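Local coordinates for uncharacterized protein (Bacteroides eggerthii, PDB 4L3R), which is of unknown function but belongs to the DUF4847 family of the calycin clan and probably forms a dimer, at residues A60-G64 with E65-T69. Residues are numbered along the deposited sequence; the frame is centred on the assembly and turned at random.
Sequences ADVNG and EVTGT
Ala60 and Thr67 face each other as an antiparallel hydrogen-bonded pair. Ala60 N donates to Thr67 O at 3.0 Å, and Thr67 N returns a nearly straight bond to Ala60 O at 2.9 Å. Asp61 and Val66 form the next, non-hydrogen-bonded pair. Beyond them Val62 N reaches Glu65 O at 2.9 Å, its N-H bent to 131°, as the strands give way to the turn. Asn63 and Gly64 both have positive phi, close to type I', a conformation that asparagine tolerates well and glycine adopts without strain from a side chain.

Ala60 puts its methyl on the same face as Thr67, whose beta-branched chain suits an extended strand; Asp61 and Val66 lie on the other. Val62 reaches diagonally to Thr67, its CG2 resting 3.8 Å from Thr67 OG1, the two side chains crossing at about a right angle. Glu65 CG stands between its backbone N and carbonyl carbon (chi1 77°), which lays it 3.5 Å from Val62 O. A water bonded to Val62 O also reaches Glu65 OE2 weakly; this partly exposed, polar chain packs on Lys85 of the second subunit as well. Asp61 OD1 comes within 3.1 Å of Glu65 N at an angle too poor for a hydrogen bond, while OD2 accepts one from Gly88 N of the second subunit, a role that suits a carboxylate. The hydrophobic Val66 is buried against Ile86 of that subunit.

Backbone bonds from Gly64, Val66 and Gly68 add to this joint. The arrangement is a beta hairpin with a two-residue Asn-Gly turn of approximately type I' geometry, linking strands 54-61 and 66-73 of an antiparallel calycin-clan sheet and projecting into the dimer interface.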
loop_
_atom_site.group_PDB
_atom_site.type_symbol
_atom_site.label_atom_id
_atom_site.label_comp_id
_atom_site.label_asym_id
_atom_site.label_seq_id
_atom_site.Cartn_x
_atom_site.Cartn_y
_atom_site.Cartn_z
ATOM N N ALA B 60 -3.656 4.099 2.528
ATOM C CA ALA B 60 -5.018 4.558 2.787
ATOM C C ALA B 60 -5.540 5.412 1.653
ATOM O O ALA B 60 -4.758 6.090 0.993
ATOM C CB ALA B 60 -5.039 5.360 4.082
ATOM N N ASP B 61 -6.872 5.435 1.483
ATOM C CA ASP B 61 -7.534 6.208 0.436
ATOM C C ASP B 61 -7.753 7.651 0.936
ATOM O O ASP B 61 -8.771 7.953 1.561
ATOM C CB ASP B 61 -8.856 5.532 0.014
ATOM C CG ASP B 61 -9.557 6.172 -1.161
ATOM O OD1 ASP B 61 -8.905 6.941 -1.893
ATOM O OD2 ASP B 61 -10.749 5.882 -1.364
ATOM N N VAL B 62 -6.772 8.529 0.649
ATOM C CA VAL B 62 -6.754 9.938 1.044
ATOM C C VAL B 62 -7.017 10.834 -0.165
ATOM O O VAL B 62 -6.160 10.907 -1.039
ATOM C CB VAL B 62 -5.372 10.292 1.672
ATOM C CG1 VAL B 62 -5.322 11.761 2.111
ATOM C CG2 VAL B 62 -5.029 9.359 2.833
ATOM N N ASN B 63 -8.151 11.559 -0.191
ATOM C CA ASN B 63 -8.478 12.524 -1.250
ATOM C C ASN B 63 -8.626 11.838 -2.632
ATOM O O ASN B 63 -8.063 12.306 -3.626
ATOM C CB ASN B 63 -7.399 13.655 -1.292
ATOM C CG ASN B 63 -7.861 15.007 -1.819
ATOM O OD1 ASN B 63 -9.055 15.343 -1.831
ATOM N ND2 ASN B 63 -6.906 15.848 -2.208
ATOM N N GLY B 64 -9.408 10.758 -2.675
ATOM C CA GLY B 64 -9.667 10.010 -3.905
ATOM C C GLY B 64 -8.462 9.331 -4.541
ATOM O O GLY B 64 -8.452 9.097 -5.747
ATOM N N GLU B 65 -7.439 9.009 -3.749
ATOM C CA GLU B 65 -6.247 8.324 -4.248
ATOM C C GLU B 65 -5.576 7.616 -3.083
ATOM O O GLU B 65 -5.665 8.096 -1.960
ATOM C CB GLU B 65 -5.291 9.302 -4.966
ATOM C CG GLU B 65 -4.455 10.183 -4.051
ATOM C CD GLU B 65 -3.750 11.347 -4.721
ATOM O OE1 GLU B 65 -4.317 11.933 -5.672
ATOM O OE2 GLU B 65 -2.647 11.709 -4.250
ATOM N N VAL B 66 -4.940 6.468 -3.337
ATOM C CA VAL B 66 -4.304 5.669 -2.292
ATOM C C VAL B 66 -2.859 6.141 -2.089
ATOM O O VAL B 66 -2.089 6.204 -3.048
ATOM C CB VAL B 66 -4.404 4.156 -2.615
ATOM C CG1 VAL B 66 -3.605 3.309 -1.621
ATOM C CG2 VAL B 66 -5.864 3.716 -2.641
ATOM N N THR B 67 -2.503 6.483 -0.836
ATOM C CA THR B 67 -1.152 6.936 -0.480
ATOM C C THR B 67 -0.628 6.188 0.746
ATOM O O THR B 67 -1.408 5.792 1.604
ATOM C CB THR B 67 -1.126 8.460 -0.198
ATOM O OG1 THR B 67 -1.786 8.722 1.037
ATOM C CG2 THR B 67 -1.760 9.286 -1.318
ATOM N N GLY B 68 0.692 6.039 0.815
ATOM C CA GLY B 68 1.371 5.436 1.954
ATOM C C GLY B 68 1.598 6.493 3.020
ATOM O O GLY B 68 2.084 7.584 2.707
ATOM N N THR B 69 1.199 6.202 4.269
ATOM C CA THR B 69 1.334 7.124 5.399
ATOM C C THR B 69 1.886 6.397 6.612
ATOM O O THR B 69 2.011 5.171 6.599
ATOM C CB THR B 69 -0.024 7.764 5.756
ATOM O OG1 THR B 69 -0.928 6.743 6.164
ATOM C CG2 THR B 69 -0.614 8.574 4.624
HETATM O O HOH W 1 -3.789 12.211 -1.040
#